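Local coordinates for protein kinase domain-containing protein (Chaetomium thermophilum, PDB 6Z3U) that probably phosphorylates serine and threonine residues with ATP, including those of the RNA polymerase II C-terminal repeats, as the CDK7 kinase of the CAK complex, at residues 267-271 / 326-330. Sequence-based numbering, arbitrary orientation.
Sequences LFGAR and LPEWW
F268 and W329 form an edge-to-face aromatic pair where a Schellman turn in the helical lobe of this CDK-family kinase meets the loop that follows helix 301-311. The indole presents its five-membered ring edge: CD1 of W329 sits over the centre of the F268 ring, 4.1 Å above its plane, and the two planes are turned 58° to each other. CG of F268 is anti to its carbonyl carbon and beside the backbone N (chi1 -62°), which lays the phenyl ring along the 329-330 backbone; CE1 of F268 comes within 3.6 Å of the W330 carbonyl O. At the root of the ring, L326 crosses obliquely, its CB 3.6 Å from F268 CB, while P315 and V323 also touch the phenylalanine. With F268 cut back to an alanine, the W329 edge would probably lose the ring face it meets, and a gap is likely to open beside L326 in this buried spot.

Next to the ring, the backbones are joined by a single hydrogen bond, E328 N to F268 O at 2.8 Å; the donor lies above the carbonyl plane, 46° out of it. In the turn itself, G269 is the C-prime residue, and its positive phi by itself favours glycine; the amide N atoms of G269 and A270 hydrogen-bond back to carbonyls of the helix. The E328 carboxylate lies alongside, with OE2 3.6 Å from G269 CA. On the other segment, P327 rests its ring against this turn, CG 3.2 Å from G269 O.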
loop_
_atom_site.group_PDB
_atom_site.type_symbol
_atom_site.label_atom_id
_atom_site.label_comp_id
_atom_site.label_asym_id
_atom_site.label_seq_id
_atom_site.Cartn_x
_atom_site.Cartn_y
_atom_site.Cartn_z
ATOM N N LEU B 267 23.788 -0.200 -0.948
ATOM C CA LEU B 267 24.981 -0.428 -0.141
ATOM C C LEU B 267 25.644 0.888 0.237
ATOM O O LEU B 267 26.249 0.996 1.309
ATOM C CB LEU B 267 25.970 -1.317 -0.901
ATOM C CG LEU B 267 25.615 -2.801 -1.036
ATOM C CD1 LEU B 267 26.382 -3.433 -2.177
ATOM C CD2 LEU B 267 25.897 -3.545 0.259
ATOM N N PHE B 268 25.527 1.899 -0.618
ATOM C CA PHE B 268 26.090 3.215 -0.359
ATOM C C PHE B 268 25.142 4.119 0.423
ATOM O O PHE B 268 25.424 5.313 0.567
ATOM C CB PHE B 268 26.479 3.879 -1.681
ATOM C CG PHE B 268 27.535 3.126 -2.454
ATOM C CD1 PHE B 268 28.483 2.354 -1.800
ATOM C CD2 PHE B 268 27.571 3.188 -3.837
ATOM C CE1 PHE B 268 29.449 1.668 -2.509
ATOM C CE2 PHE B 268 28.536 2.502 -4.549
ATOM C CZ PHE B 268 29.474 1.741 -3.885
ATOM N N GLY B 269 24.039 3.582 0.937
ATOM C CA GLY B 269 23.159 4.362 1.784
ATOM C C GLY B 269 22.233 5.303 1.054
ATOM O O GLY B 269 21.782 6.292 1.643
ATOM N N ALA B 270 21.917 5.022 -0.208
ATOM C CA ALA B 270 21.061 5.910 -0.981
ATOM C C ALA B 270 19.674 6.003 -0.355
ATOM O O ALA B 270 19.101 5.001 0.082
ATOM C CB ALA B 270 20.950 5.422 -2.425
ATOM N N ARG B 271 19.138 7.224 -0.316
ATOM C CA ARG B 271 17.841 7.492 0.285
ATOM C C ARG B 271 16.770 7.866 -0.728
ATOM O O ARG B 271 15.595 7.943 -0.356
ATOM C CB ARG B 271 17.959 8.628 1.314
ATOM C CG ARG B 271 19.164 8.522 2.236
ATOM C CD ARG B 271 18.991 7.415 3.262
ATOM N NE ARG B 271 17.948 7.732 4.234
ATOM C CZ ARG B 271 17.615 6.950 5.256
ATOM N NH1 ARG B 271 16.654 7.324 6.088
ATOM N NH2 ARG B 271 18.241 5.796 5.448
ATOM N N LEU B 326 27.453 9.603 -1.984
ATOM C CA LEU B 326 26.363 8.907 -1.320
ATOM C C LEU B 326 26.590 8.884 0.193
ATOM O O LEU B 326 27.731 8.914 0.660
ATOM C CB LEU B 326 26.234 7.481 -1.846
ATOM C CG LEU B 326 25.166 7.121 -2.890
ATOM C CD1 LEU B 326 24.247 8.272 -3.266
ATOM C CD2 LEU B 326 25.830 6.560 -4.141
ATOM N N PRO B 327 25.511 8.827 0.980
ATOM C CA PRO B 327 25.661 8.950 2.440
ATOM C C PRO B 327 26.640 7.967 3.055
ATOM O O PRO B 327 27.286 8.299 4.057
ATOM C CB PRO B 327 24.235 8.706 2.955
ATOM C CG PRO B 327 23.352 9.105 1.822
ATOM C CD PRO B 327 24.097 8.716 0.576
ATOM N N GLU B 328 26.764 6.765 2.500
ATOM C CA GLU B 328 27.621 5.727 3.056
ATOM C C GLU B 328 28.498 5.117 1.974
ATOM O O GLU B 328 28.754 3.910 1.958
ATOM C CB GLU B 328 26.790 4.648 3.747
ATOM C CG GLU B 328 26.068 5.132 4.993
ATOM C CD GLU B 328 25.016 4.153 5.473
ATOM O OE1 GLU B 328 25.394 3.096 6.020
ATOM O OE2 GLU B 328 23.812 4.439 5.295
ATOM N N TRP B 329 28.964 5.946 1.045
ATOM C CA TRP B 329 29.878 5.468 0.018
ATOM C C TRP B 329 31.151 4.927 0.655
ATOM O O TRP B 329 31.728 5.551 1.549
ATOM C CB TRP B 329 30.223 6.593 -0.953
ATOM C CG TRP B 329 31.328 6.232 -1.892
ATOM C CD1 TRP B 329 31.226 5.490 -3.032
ATOM C CD2 TRP B 329 32.710 6.582 -1.764
ATOM N NE1 TRP B 329 32.457 5.366 -3.627
ATOM C CE2 TRP B 329 33.385 6.026 -2.867
ATOM C CE3 TRP B 329 33.441 7.316 -0.826
ATOM C CZ2 TRP B 329 34.757 6.180 -3.058
ATOM C CZ3 TRP B 329 34.802 7.468 -1.016
ATOM C CH2 TRP B 329 35.446 6.903 -2.123
ATOM N N TRP B 330 31.593 3.766 0.182
ATOM C CA TRP B 330 32.822 3.164 0.673
ATOM C C TRP B 330 33.489 2.409 -0.465
ATOM O O TRP B 330 32.820 1.842 -1.332
ATOM C CB TRP B 330 32.561 2.230 1.856
ATOM C CG TRP B 330 33.803 1.570 2.365
ATOM C CD1 TRP B 330 34.692 2.081 3.265
ATOM C CD2 TRP B 330 34.293 0.275 2.004
ATOM N NE1 TRP B 330 35.708 1.183 3.486
ATOM C CE2 TRP B 330 35.486 0.066 2.724
ATOM C CE3 TRP B 330 33.839 -0.729 1.144
ATOM C CZ2 TRP B 330 36.230 -1.104 2.611
ATOM C CZ3 TRP B 330 34.579 -1.891 1.032
ATOM C CH2 TRP B 330 35.761 -2.070 1.761
#